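Local coordinates for pyruvate kinase (Pseudomonas aeruginosa, PDB 6QXL), which probably catalyses the last step of glycolysis, the transfer of phosphate from phosphoenolpyruvate to ADP to give pyruvate and ATP, at residues G89-S97 with Q105-V116. Numbering follows the deposited sequence.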
ATOM      1  N   GLY A  89      11.937  53.291   6.697  1.00 47.44           N
ATOM      2  CA  GLY A  89      11.392  54.385   7.490  1.00 46.24           C
ATOM      3  C   GLY A  89      10.973  55.601   6.691  1.00 46.01           C
ATOM      4  O   GLY A  89      10.201  56.423   7.198  1.00 49.98           O
ATOM      5  N   ASP A  90      11.437  55.717   5.442  1.00 42.54           N
ATOM      6  CA  ASP A  90      11.030  56.812   4.573  1.00 45.89           C
ATOM      7  C   ASP A  90       9.525  56.802   4.331  1.00 45.95           C
ATOM      8  O   ASP A  90       8.858  55.768   4.427  1.00 47.88           O
ATOM      9  CB  ASP A  90      11.728  56.752   3.206  1.00 52.47           C
ATOM     10  CG  ASP A  90      13.220  57.066   3.276  1.00 62.56           C
ATOM     11  OD1 ASP A  90      13.741  57.190   4.411  1.00 68.46           O
ATOM     12  OD2 ASP A  90      13.865  57.151   2.201  1.00 59.87           O
ATOM     13  N   LYS A  91       8.994  57.975   4.010  1.00 41.58           N
ATOM     14  CA  LYS A  91       7.591  58.138   3.672  1.00 37.14           C
ATOM     15  C   LYS A  91       7.460  58.251   2.167  1.00 37.89           C
ATOM     16  O   LYS A  91       8.327  58.825   1.489  1.00 38.38           O
ATOM     17  CB  LYS A  91       7.022  59.374   4.323  1.00 38.75           C
ATOM     18  CG  LYS A  91       7.166  59.407   5.840  1.00 43.91           C
ATOM     19  CD  LYS A  91       6.455  58.265   6.573  1.00 49.68           C
ATOM     20  CE  LYS A  91       6.487  58.633   8.068  1.00 50.98           C
ATOM     21  NZ  LYS A  91       5.964  57.499   8.819  1.00 55.08           N
ATOM     22  N   PHE A  92       6.394  57.670   1.634  1.00 39.28           N
ATOM     23  CA  PHE A  92       6.204  57.638   0.201  1.00 35.85           C
ATOM     24  C   PHE A  92       4.730  57.541  -0.138  1.00 37.75           C
ATOM     25  O   PHE A  92       3.961  56.928   0.597  1.00 44.90           O
ATOM     26  CB  PHE A  92       6.992  56.494  -0.422  1.00 34.22           C
ATOM     27  CG  PHE A  92       7.131  56.588  -1.897  1.00 32.62           C
ATOM     28  CD1 PHE A  92       8.067  57.453  -2.434  1.00 32.25           C
ATOM     29  CD2 PHE A  92       6.310  55.864  -2.753  1.00 33.09           C
ATOM     30  CE1 PHE A  92       8.185  57.591  -3.824  1.00 32.37           C
ATOM     31  CE2 PHE A  92       6.429  55.986  -4.126  1.00 35.50           C
ATOM     32  CZ  PHE A  92       7.378  56.853  -4.663  1.00 32.91           C
ATOM     33  N   ARG A  93       4.354  58.138  -1.264  1.00 34.99           N
ATOM     34  CA  ARG A  93       2.953  58.239  -1.645  1.00 34.76           C
ATOM     35  C   ARG A  93       2.709  57.776  -3.064  1.00 34.45           C
ATOM     36  O   ARG A  93       3.515  58.033  -3.964  1.00 34.53           O
ATOM     37  CB  ARG A  93       2.486  59.696  -1.536  1.00 38.96           C
ATOM     38  CG  ARG A  93       2.350  60.213  -0.131  1.00 45.17           C
ATOM     39  CD  ARG A  93       1.859  61.662  -0.131  1.00 48.94           C
ATOM     40  NE  ARG A  93       2.772  62.602  -0.755  1.00 50.65           N
ATOM     41  CZ  ARG A  93       2.475  63.447  -1.773  1.00 48.81           C
ATOM     42  NH1 ARG A  93       1.298  63.429  -2.367  1.00 41.23           N
ATOM     43  NH2 ARG A  93       3.379  64.279  -2.233  1.00 52.12           N
ATOM     44  N   PHE A  94       1.564  57.129  -3.245  1.00 30.17           N
ATOM     45  CA  PHE A  94       1.068  56.744  -4.554  1.00 29.02           C
ATOM     46  C   PHE A  94      -0.200  57.573  -4.808  1.00 30.73           C
ATOM     47  O   PHE A  94      -1.152  57.450  -4.038  1.00 27.67           O
ATOM     48  CB  PHE A  94       0.745  55.261  -4.577  1.00 26.95           C
ATOM     49  CG  PHE A  94       1.910  54.384  -4.240  1.00 25.65           C
ATOM     50  CD1 PHE A  94       2.856  54.079  -5.195  1.00 25.43           C
ATOM     51  CD2 PHE A  94       2.072  53.872  -2.956  1.00 25.77           C
ATOM     52  CE1 PHE A  94       3.941  53.301  -4.884  1.00 26.74           C
ATOM     53  CE2 PHE A  94       3.182  53.089  -2.657  1.00 25.08           C
ATOM     54  CZ  PHE A  94       4.106  52.806  -3.635  1.00 25.55           C
ATOM     55  N   SER A  95      -0.195  58.403  -5.867  1.00 29.06           N
ATOM     56  CA  SER A  95      -1.280  59.357  -6.054  1.00 31.99           C
ATOM     57  C   SER A  95      -1.848  59.313  -7.451  1.00 33.07           C
ATOM     58  O   SER A  95      -1.090  59.455  -8.469  1.00 36.01           O
ATOM     59  CB  SER A  95      -0.831  60.811  -5.750  1.00 34.99           C
ATOM     60  OG  SER A  95      -1.913  61.722  -5.903  1.00 37.52           O
ATOM     61  N   THR A  96      -3.161  59.244  -7.547  1.00 34.61           N
ATOM     62  CA  THR A  96      -3.844  59.324  -8.829  1.00 35.20           C
ATOM     63  C   THR A  96      -3.883  60.725  -9.370  1.00 32.77           C
ATOM     64  O   THR A  96      -4.070  60.917 -10.564  1.00 35.89           O
ATOM     65  CB  THR A  96      -5.296  58.801  -8.717  1.00 33.46           C
ATOM     66  OG1 THR A  96      -5.982  59.566  -7.763  1.00 32.42           O
ATOM     67  CG2 THR A  96      -5.307  57.303  -8.325  1.00 36.34           C
ATOM     68  N   SER A  97      -3.673  61.726  -8.545  1.00 34.24           N
ATOM     69  CA  SER A  97      -3.674  63.126  -8.993  1.00 35.86           C
ATOM     70  C   SER A  97      -2.250  63.674  -9.243  1.00 33.61           C
ATOM     71  O   SER A  97      -2.066  64.774  -9.733  1.00 31.39           O
ATOM     72  CB  SER A  97      -4.494  63.994  -7.997  1.00 38.03           C
ATOM     73  OG  SER A  97      -3.926  64.004  -6.760  1.00 37.20           O
ATOM     74  N   GLN A 105      11.178  61.791  -5.107  1.00 40.42           N
ATOM     75  CA  GLN A 105      11.591  60.993  -3.969  1.00 39.49           C
ATOM     76  C   GLN A 105      10.470  60.767  -2.948  1.00 39.66           C
ATOM     77  O   GLN A 105      10.606  59.920  -2.073  1.00 40.02           O
ATOM     78  CB  GLN A 105      12.776  61.774  -3.315  1.00 42.11           C
ATOM     79  CG  GLN A 105      13.410  61.162  -2.079  1.00 47.48           C
ATOM     80  CD  GLN A 105      14.276  59.973  -2.393  1.00 51.01           C
ATOM     81  OE1 GLN A 105      14.934  59.869  -3.480  1.00 51.16           O
ATOM     82  NE2 GLN A 105      14.282  59.016  -1.461  1.00 57.18           N
ATOM     83  N   GLU A 106       9.374  61.537  -3.042  1.00 38.90           N
ATOM     84  CA  GLU A 106       8.300  61.467  -2.067  1.00 40.47           C
ATOM     85  C   GLU A 106       6.979  60.939  -2.607  1.00 36.81           C
ATOM     86  O   GLU A 106       6.118  60.488  -1.831  1.00 36.72           O
ATOM     87  CB  GLU A 106       8.049  62.829  -1.455  1.00 47.62           C
ATOM     88  CG  GLU A 106       9.235  63.417  -0.704  1.00 53.64           C
ATOM     89  CD  GLU A 106       9.087  64.917  -0.479  1.00 64.76           C
ATOM     90  OE1 GLU A 106       7.997  65.256   0.026  1.00 68.79           O
ATOM     91  OE2 GLU A 106      10.010  65.741  -0.820  1.00 73.32           O
ATOM     92  N   VAL A 107       6.776  60.988  -3.923  1.00 34.19           N
ATOM     93  CA  VAL A 107       5.516  60.586  -4.501  1.00 35.03           C
ATOM     94  C   VAL A 107       5.706  60.174  -5.944  1.00 34.18           C
ATOM     95  O   VAL A 107       6.550  60.733  -6.642  1.00 35.57           O
ATOM     96  CB  VAL A 107       4.450  61.733  -4.398  1.00 35.86           C
ATOM     97  CG1 VAL A 107       4.920  62.980  -5.134  1.00 33.16           C
ATOM     98  CG2 VAL A 107       3.117  61.278  -4.941  1.00 37.51           C
ATOM     99  N   VAL A 108       4.888  59.220  -6.383  1.00 32.87           N
ATOM    100  CA  VAL A 108       4.784  58.856  -7.791  1.00 32.32           C
ATOM    101  C   VAL A 108       3.304  58.706  -8.127  1.00 31.19           C
ATOM    102  O   VAL A 108       2.477  58.414  -7.259  1.00 34.78           O
ATOM    103  CB  VAL A 108       5.564  57.554  -8.113  1.00 33.49           C
ATOM    104  CG1 VAL A 108       4.918  56.325  -7.445  1.00 34.10           C
ATOM    105  CG2 VAL A 108       5.686  57.330  -9.622  1.00 34.74           C
ATOM    106  N   GLY A 109       2.983  58.924  -9.386  1.00 30.56           N
ATOM    107  CA  GLY A 109       1.650  58.738  -9.877  1.00 34.20           C
ATOM    108  C   GLY A 109       1.309  57.312 -10.192  1.00 36.61           C
ATOM    109  O   GLY A 109       2.191  56.454 -10.232  1.00 33.16           O
ATOM    110  N   ILE A 110       0.025  57.041 -10.380  1.00 40.86           N
ATOM    111  CA  ILE A 110      -0.422  55.709 -10.757  1.00 47.78           C
ATOM    112  C   ILE A 110      -1.720  55.841 -11.564  1.00 50.36           C
ATOM    113  O   ILE A 110      -2.656  56.616 -11.182  1.00 48.13           O
ATOM    114  CB  ILE A 110      -0.684  54.891  -9.511  1.00 46.56           C
ATOM    115  CG1 ILE A 110      -1.518  55.753  -8.539  1.00 48.13           C
ATOM    116  CG2 ILE A 110       0.494  54.274  -8.846  1.00 50.11           C
ATOM    117  CD1 ILE A 110      -2.105  55.094  -7.316  1.00 49.12           C
ATOM    118  N   ASP A 111      -1.739  55.122 -12.691  1.00 61.72           N
ATOM    119  CA  ASP A 111      -2.915  55.237 -13.583  1.00 71.73           C
ATOM    120  C   ASP A 111      -4.071  54.280 -13.260  1.00 70.07           C
ATOM    121  O   ASP A 111      -4.837  53.940 -14.097  1.00 81.99           O
ATOM    122  CB  ASP A 111      -2.477  55.056 -15.028  1.00 74.69           C
ATOM    123  CG  ASP A 111      -3.455  55.672 -16.015  1.00 83.95           C
ATOM    124  OD1 ASP A 111      -4.374  56.460 -15.628  1.00 76.60           O
ATOM    125  OD2 ASP A 111      -3.278  55.358 -17.208  1.00 97.72           O
ATOM    126  N   TYR A 112      -4.246  53.897 -11.960  1.00 60.78           N
ATOM    127  CA  TYR A 112      -5.184  52.904 -11.575  1.00 51.56           C
ATOM    128  C   TYR A 112      -5.974  53.347 -10.327  1.00 52.82           C
ATOM    129  O   TYR A 112      -5.555  53.162  -9.190  1.00 50.40           O
ATOM    130  CB  TYR A 112      -4.501  51.588 -11.310  1.00 52.60           C
ATOM    131  CG  TYR A 112      -3.700  51.033 -12.430  1.00 58.96           C
ATOM    132  CD1 TYR A 112      -2.492  51.605 -12.773  1.00 55.17           C
ATOM    133  CD2 TYR A 112      -4.158  49.957 -13.167  1.00 58.97           C
ATOM    134  CE1 TYR A 112      -1.742  51.136 -13.856  1.00 53.91           C
ATOM    135  CE2 TYR A 112      -3.442  49.464 -14.244  1.00 58.49           C
ATOM    136  CZ  TYR A 112      -2.216  50.016 -14.549  1.00 56.20           C
ATOM    137  OH  TYR A 112      -1.520  49.533 -15.605  1.00 60.16           O
ATOM    138  N   PRO A 113      -7.159  53.956 -10.559  1.00 51.71           N
ATOM    139  CA  PRO A 113      -7.910  54.508  -9.441  1.00 50.77           C
ATOM    140  C   PRO A 113      -8.350  53.484  -8.397  1.00 54.15           C
ATOM    141  O   PRO A 113      -8.230  53.796  -7.192  1.00 50.89           O
ATOM    142  CB  PRO A 113      -9.147  55.100 -10.117  1.00 53.50           C
ATOM    143  CG  PRO A 113      -8.734  55.377 -11.492  1.00 52.03           C
ATOM    144  CD  PRO A 113      -7.760  54.320 -11.850  1.00 51.60           C
ATOM    145  N   ASP A 114      -8.813  52.298  -8.831  1.00 52.55           N
ATOM    146  CA  ASP A 114      -9.182  51.280  -7.852  1.00 53.98           C
ATOM    147  C   ASP A 114      -8.070  50.711  -6.904  1.00 49.08           C
ATOM    148  O   ASP A 114      -8.415  50.386  -5.794  1.00 42.99           O
ATOM    149  CB  ASP A 114      -9.791  50.042  -8.449  1.00 58.31           C
ATOM    150  CG  ASP A 114     -11.060  50.306  -9.301  1.00 59.48           C
ATOM    151  OD1 ASP A 114     -11.908  51.078  -8.839  1.00 62.99           O
ATOM    152  OD2 ASP A 114     -11.172  49.721 -10.390  1.00 61.22           O
ATOM    153  N   LEU A 115      -6.820  51.038  -7.212  1.00 45.05           N
ATOM    154  CA  LEU A 115      -5.739  50.727  -6.258  1.00 43.89           C
ATOM    155  C   LEU A 115      -5.997  51.390  -4.885  1.00 44.20           C
ATOM    156  O   LEU A 115      -5.902  50.752  -3.833  1.00 44.78           O
ATOM    157  CB  LEU A 115      -4.401  51.194  -6.759  1.00 45.89           C
ATOM    158  CG  LEU A 115      -3.225  50.828  -5.837  1.00 45.19           C
ATOM    159  CD1 LEU A 115      -2.990  49.313  -5.692  1.00 47.33           C
ATOM    160  CD2 LEU A 115      -1.906  51.390  -6.354  1.00 48.95           C
ATOM    161  N   VAL A 116      -6.324  52.648  -4.916  1.00 39.47           N
ATOM    162  CA  VAL A 116      -6.531  53.423  -3.708  1.00 42.02           C
ATOM    163  C   VAL A 116      -7.840  53.056  -3.012  1.00 40.56           C
ATOM    164  O   VAL A 116      -7.927  53.135  -1.775  1.00 43.83           O
ATOM    165  CB  VAL A 116      -6.506  54.947  -4.022  1.00 43.81           C
ATOM    166  CG1 VAL A 116      -6.936  55.820  -2.853  1.00 44.94           C
ATOM    167  CG2 VAL A 116      -5.164  55.402  -4.532  1.00 43.21           C
TER
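Arg93 lies across Val107 where strands 91-95 and 107-109 run parallel. Its CB sits 3.7 Å from Glu106 O and 3.8 Å from Val107 CG2, and CG still borders that carbonyl. The chain then bends at chi3 (-63°), which folds NE and CZ back over the valine: Val107 CB lies under one face of the guanidinium, offset toward its rim, with NH2 3.5 Å away. Arginine suits this partly exposed face, since its flat group covers a hydrophobic residue while NH1 makes a salt bridge with Glu143.

The backbones pair in parallel fashion, strand 91-95 using N and O of both Arg93 and Ser95. Arg93 N reaches Glu106 O at 3.0 Å in a bent bond (132°), Val108 N reaches Arg93 O at 3.0 Å in a nearly straight one (163°), and Ser95 N returns to Val108 O; Ile110 N to Ser95 O is weak. On the other face, Phe92 CE2 meets Val108 CG1 at 3.7 Å. The Phe92 ring presents its edge to Gln105 O, and Phe94 CD1 touches the same valine methyl; β-branched valine suits an extended strand, and its CG1 serves both rings.

Strand 107-109 closes one side of the mixed sheet of the B domain, inserted in the (β/α)8 barrel between strands 64-68 and 190-193. Strand 91-95 is flanked on its other side by antiparallel strand 143-148, Phe92 and Phe94 pack on Met134 of strand 132-139, and helix 113-118 begins after residues 110-112.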